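Local coordinates for interphotoreceptor retinoid-binding protein (Xenopus laevis, PDB 1J7X), which probably binds retinoids and carries them through the interphotoreceptor matrix between photoreceptors and the pigment epithelium, at residues A216-A221 with I236-L241; A230-E235 with V277-V282. All blocks are in the same frame, centred on the assembly; numbering follows the deposited sequence.

Contact 1. Residues A216-A221 with I236-L241; sequences AAEEFA and ITSGNL
Glu218 reaches out from its helix and lays its carboxylate against the backbone of the loop at 237-240. Its CG stands anti to the carbonyl carbon (chi1 -63°) and the chain runs extended beyond it, which carries the two oxygens clear of the helix. Glu218 OE1 accepts twice: from the hydroxyl OG1 of Thr237 at 2.6 Å and from the backbone N of Gly239 at 2.8 Å. The hydroxyl arrives on the anti side and the amide on the syn side, both tilted to the same face of the carboxylate. OE2 takes the N-H of Asn240 on its syn lone pair, Asn240 N to Glu218 OE2 being 2.9 Å, so three donors fix the rotation of the group. On the way there, the side chains of Glu218 and Thr237 run antiparallel alongside each other, with Glu218 CG 3.5 Å from Thr237 OG1. Nearer the helix backbone, methyl CD2 of Leu241 sits 3.9 Å from Glu218 CB and touches the CG of Glu219 as well. With a glutamine in place of Glu218, one acceptor oxygen would become an NH2 group, which would probably leave either the Asn240 amide or the Gly239-Thr237 pair without its mate. Thr237 OG1 also accepts from the backbone N of Val276, and Ser238 OG bonds to the carbonyl of Thr213, just ahead of the helix. The 236-241 loop lies beside helix 216-226, whose Ala216 and Phe220 pack on helix 158-163, while Thr237 and Ala221 both touch Thr209 of strand 204-209.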
loop_
_atom_site.group_PDB
_atom_site.type_symbol
_atom_site.label_atom_id
_atom_site.label_comp_id
_atom_site.label_asym_id
_atom_site.label_seq_id
_atom_site.Cartn_x
_atom_site.Cartn_y
_atom_site.Cartn_z
ATOM N N ALA A 216 -2.498 -2.597 -2.429
ATOM C CA ALA A 216 -2.028 -3.740 -1.632
ATOM C C ALA A 216 -0.580 -4.077 -1.910
ATOM O O ALA A 216 0.159 -4.581 -1.049
ATOM C CB ALA A 216 -2.875 -4.951 -1.822
ATOM N N ALA A 217 -0.130 -3.933 -3.195
ATOM C CA ALA A 217 1.273 -4.228 -3.520
ATOM C C ALA A 217 2.242 -3.279 -2.808
ATOM O O ALA A 217 3.321 -3.681 -2.434
ATOM C CB ALA A 217 1.471 -4.235 -5.057
ATOM N N GLU A 218 1.849 -2.017 -2.728
ATOM C CA GLU A 218 2.671 -1.024 -2.015
ATOM C C GLU A 218 2.774 -1.337 -0.503
ATOM O O GLU A 218 3.809 -1.297 0.065
ATOM C CB GLU A 218 2.063 0.379 -2.243
ATOM C CG GLU A 218 2.058 0.848 -3.690
ATOM C CD GLU A 218 1.537 2.306 -3.844
ATOM O OE1 GLU A 218 2.349 3.299 -3.516
ATOM O OE2 GLU A 218 0.354 2.499 -4.196
ATOM N N GLU A 219 1.622 -1.758 0.037
ATOM C CA GLU A 219 1.559 -2.137 1.448
ATOM C C GLU A 219 2.436 -3.262 1.728
ATOM O O GLU A 219 3.208 -3.248 2.689
ATOM C CB GLU A 219 0.157 -2.427 1.902
ATOM C CG GLU A 219 -0.659 -1.174 2.140
ATOM C CD GLU A 219 -2.103 -1.454 2.693
ATOM O OE1 GLU A 219 -2.271 -2.465 3.404
ATOM O OE2 GLU A 219 -3.016 -0.593 2.380
ATOM N N PHE A 220 2.405 -4.254 0.831
ATOM C CA PHE A 220 3.301 -5.470 0.963
ATOM C C PHE A 220 4.736 -5.096 0.916
ATOM O O PHE A 220 5.569 -5.518 1.798
ATOM C CB PHE A 220 2.960 -6.555 -0.090
ATOM C CG PHE A 220 3.815 -7.739 -0.001
ATOM C CD1 PHE A 220 3.542 -8.737 0.843
ATOM C CD2 PHE A 220 4.935 -7.885 -0.843
ATOM C CE1 PHE A 220 4.490 -9.809 0.987
ATOM C CE2 PHE A 220 5.718 -8.945 -0.773
ATOM C CZ PHE A 220 5.511 -9.909 0.130
ATOM N N ALA A 221 5.091 -4.292 -0.101
ATOM C CA ALA A 221 6.489 -3.844 -0.266
ATOM C C ALA A 221 6.954 -2.993 0.978
ATOM O O ALA A 221 8.066 -3.141 1.547
ATOM C CB ALA A 221 6.710 -3.004 -1.538
ATOM N N ILE A 236 9.967 4.647 -7.175
ATOM C CA ILE A 236 9.038 5.039 -6.126
ATOM C C ILE A 236 7.649 4.647 -6.667
ATOM O O ILE A 236 7.335 4.818 -7.872
ATOM C CB ILE A 236 9.091 6.584 -5.908
ATOM C CG1 ILE A 236 10.405 6.930 -5.331
ATOM C CG2 ILE A 236 8.009 7.030 -5.057
ATOM C CD1 ILE A 236 10.774 8.436 -5.497
ATOM N N THR A 237 6.832 4.069 -5.821
ATOM C CA THR A 237 5.555 3.525 -6.257
ATOM C C THR A 237 4.467 4.563 -6.491
ATOM O O THR A 237 4.717 5.752 -6.247
ATOM C CB THR A 237 5.105 2.407 -5.323
ATOM O OG1 THR A 237 4.833 2.885 -4.026
ATOM C CG2 THR A 237 6.253 1.313 -5.166
ATOM N N SER A 238 3.289 4.119 -6.914
ATOM C CA SER A 238 2.259 5.008 -7.376
ATOM C C SER A 238 1.685 5.931 -6.339
ATOM O O SER A 238 1.215 6.920 -6.717
ATOM C CB SER A 238 1.115 4.197 -8.031
ATOM O OG SER A 238 0.390 3.510 -7.073
ATOM N N GLY A 239 1.742 5.589 -5.051
ATOM C CA GLY A 239 1.151 6.382 -4.003
ATOM C C GLY A 239 -0.319 6.284 -3.942
ATOM O O GLY A 239 -1.033 7.253 -3.537
ATOM N N ASN A 240 -0.882 5.161 -4.361
ATOM C CA ASN A 240 -2.319 4.978 -4.306
ATOM C C ASN A 240 -2.632 3.987 -3.258
ATOM O O ASN A 240 -2.516 2.807 -3.520
ATOM C CB ASN A 240 -2.823 4.417 -5.646
ATOM C CG ASN A 240 -2.577 5.358 -6.845
ATOM O OD1 ASN A 240 -2.656 4.927 -8.002
ATOM N ND2 ASN A 240 -2.263 6.627 -6.563
ATOM N N LEU A 241 -2.955 4.403 -2.063
ATOM C CA LEU A 241 -3.326 3.497 -0.966
ATOM C C LEU A 241 -4.818 3.733 -0.650
ATOM O O LEU A 241 -5.362 4.802 -0.948
ATOM C CB LEU A 241 -2.539 3.804 0.286
ATOM C CG LEU A 241 -1.039 3.576 0.225
ATOM C CD1 LEU A 241 -0.336 3.914 1.545
ATOM C CD2 LEU A 241 -0.720 2.103 -0.058
#

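Contact 2. Residues A230-E235 with V277-V282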
loop_
_atom_site.group_PDB
_atom_site.type_symbol
_atom_site.label_atom_id
_atom_site.label_comp_id
_atom_site.label_asym_id
_atom_site.label_seq_id
_atom_site.Cartn_x
_atom_site.Cartn_y
_atom_site.Cartn_z
ATOM N N ALA A 230 13.002 -7.494 3.558
ATOM C CA ALA A 230 13.568 -7.466 2.268
ATOM C C ALA A 230 14.145 -6.105 1.857
ATOM O O ALA A 230 13.807 -5.087 2.427
ATOM C CB ALA A 230 12.463 -7.845 1.306
ATOM N N THR A 231 14.919 -6.139 0.818
ATOM C CA THR A 231 15.450 -4.960 0.173
ATOM C C THR A 231 14.493 -4.606 -0.981
ATOM O O THR A 231 14.133 -5.477 -1.789
ATOM C CB THR A 231 16.839 -5.231 -0.346
ATOM O OG1 THR A 231 17.732 -5.631 0.705
ATOM C CG2 THR A 231 17.425 -4.000 -1.013
ATOM N N ILE A 232 14.034 -3.337 -1.025
ATOM C CA ILE A 232 13.155 -2.897 -2.055
ATOM C C ILE A 232 13.999 -2.254 -3.169
ATOM O O ILE A 232 14.816 -1.349 -2.939
ATOM C CB ILE A 232 12.185 -1.840 -1.509
ATOM C CG1 ILE A 232 11.529 -2.319 -0.207
ATOM C CG2 ILE A 232 11.107 -1.505 -2.452
ATOM C CD1 ILE A 232 10.870 -3.760 -0.411
ATOM N N ILE A 233 13.726 -2.625 -4.406
ATOM C CA ILE A 233 14.516 -2.160 -5.581
ATOM C C ILE A 233 13.618 -1.712 -6.709
ATOM O O ILE A 233 12.692 -2.428 -7.122
ATOM C CB ILE A 233 15.440 -3.296 -6.067
ATOM C CG1 ILE A 233 16.239 -3.793 -4.906
ATOM C CG2 ILE A 233 16.291 -2.837 -7.300
ATOM C CD1 ILE A 233 16.999 -5.088 -5.284
ATOM N N GLY A 234 13.879 -0.478 -7.215
ATOM C CA GLY A 234 13.131 -0.033 -8.365
ATOM C C GLY A 234 12.717 1.414 -8.225
ATOM O O GLY A 234 13.527 2.201 -7.771
ATOM N N GLU A 235 11.526 1.723 -8.712
ATOM C CA GLU A 235 11.026 3.087 -8.713
ATOM C C GLU A 235 10.162 3.366 -7.462
ATOM O O GLU A 235 9.549 2.492 -6.878
ATOM C CB GLU A 235 10.227 3.361 -9.929
ATOM C CG GLU A 235 11.012 3.111 -11.234
ATOM C CD GLU A 235 10.149 3.140 -12.446
ATOM O OE1 GLU A 235 8.889 2.949 -12.370
ATOM O OE2 GLU A 235 10.724 3.219 -13.582
ATOM N N VAL A 277 9.383 4.189 -1.056
ATOM C CA VAL A 277 10.677 4.656 -1.534
ATOM C C VAL A 277 11.652 3.519 -1.437
ATOM O O VAL A 277 11.961 3.031 -0.331
ATOM C CB VAL A 277 11.195 5.847 -0.654
ATOM C CG1 VAL A 277 12.494 6.332 -1.255
ATOM C CG2 VAL A 277 10.248 6.944 -0.744
ATOM N N PRO A 278 12.105 2.993 -2.573
ATOM C CA PRO A 278 13.026 1.824 -2.559
ATOM C C PRO A 278 14.332 2.105 -1.832
ATOM O O PRO A 278 14.779 3.275 -1.767
ATOM C CB PRO A 278 13.312 1.605 -4.025
ATOM C CG PRO A 278 12.004 2.055 -4.690
ATOM C CD PRO A 278 11.676 3.326 -3.932
ATOM N N ASP A 279 14.958 1.046 -1.345
ATOM C CA ASP A 279 16.271 1.098 -0.758
ATOM C C ASP A 279 17.253 1.381 -1.942
ATOM O O ASP A 279 18.158 2.245 -1.846
ATOM C CB ASP A 279 16.613 -0.214 -0.108
ATOM C CG ASP A 279 15.723 -0.500 0.996
ATOM O OD1 ASP A 279 15.809 0.250 2.013
ATOM O OD2 ASP A 279 14.795 -1.350 0.970
ATOM N N ALA A 280 17.055 0.707 -3.069
ATOM C CA ALA A 280 17.912 0.902 -4.252
ATOM C C ALA A 280 17.063 1.447 -5.387
ATOM O O ALA A 280 16.314 0.709 -6.049
ATOM C CB ALA A 280 18.628 -0.400 -4.644
ATOM N N ILE A 281 17.102 2.756 -5.585
ATOM C CA ILE A 281 16.353 3.424 -6.564
ATOM C C ILE A 281 16.980 3.282 -7.916
ATOM O O ILE A 281 18.146 3.709 -8.072
ATOM C CB ILE A 281 16.140 4.903 -6.206
ATOM C CG1 ILE A 281 15.277 5.041 -4.945
ATOM C CG2 ILE A 281 15.474 5.583 -7.294
ATOM C CD1 ILE A 281 15.068 6.459 -4.427
ATOM N N VAL A 282 16.268 2.682 -8.843
ATOM C CA VAL A 282 16.653 2.511 -10.246
ATOM C C VAL A 282 15.420 2.534 -11.066
ATOM O O VAL A 282 14.280 2.397 -10.608
ATOM C CB VAL A 282 17.463 1.225 -10.503
ATOM C CG1 VAL A 282 18.639 1.168 -9.648
ATOM C CG2 VAL A 282 16.663 0.015 -10.148
HETATM O O HOH W 1 14.878 -2.872 3.317
#
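Asp279 meets Ile232 and Thr231 of strand 231-234 with its whole side chain. Asp279 CB lies 3.5 Å from the carbonyl O of Ile232 and also meets the CG2 methyl of Thr231. With CG anti to the carbonyl carbon (chi1 -64°), the carboxylate is carried towards the start of the strand. There OD2 receives the Ile232 N-H at 2.9 Å (Ile232 N to Asp279 OD2) on its anti lone pair, an almost straight bond of 176°. The same OD2 rests against Ile232 CG1 and accepts from a water that also donates to the carbonyl O of Ala230; Gln225 adds a weak bond. As far as the geometry tells, the carboxylate in effect stands in for a strand carbonyl, and parallel pairing takes over beyond it. Ala280 N bonds to Ile232 O at 3.0 Å, Gly234 N to Ala280 O at 2.9 Å, and Val282 N to Gly234 O, this last donor lying well above the carbonyl plane. Gly234 adopts backbone angles (phi 138°) that would jam a CB against the preceding carbonyl. On one face of the sheet Ile233 CG1 meets Ala280 CB, and Ile233 CG2 packs beside Val282 CG2 at 4.0 Å, the two side chains pointing the same way. Ile232 CG2 meets Pro278 CB, these side chains standing at about a right angle. Strand 280-281 is the outermost strand at this end of the mixed sheet, with 204-209 on the other flank of 231-234. Ile233 faces helix 287-296, whereas Ile232 packs on Gln225 of helix 216-226.

Overall arrangement
The two contacts lie with their centres about 12 Å apart, and their segments alternate along the chain: 216-221, 230-235, 236-241, then 277-282. Helix 216-226 is followed by strand 231-234, which leads straight into the loop of contact 1: residues 230-235 pair in the mixed sheet, and those that follow, 236-241, meet the helix. The contacts touch directly, Ala221 O lying 3.5 Å from Ile232 CD1 and Ile236 CA 3.8 Å from Pro278 CD. Both belong to the part of the chain related to the S41 peptidases, of the ClpP/crotonase clan, consistent with its beta-beta-alpha spiral fold. Together they join helix 216-226, the sheet edge and the loop leading to strand 244-248.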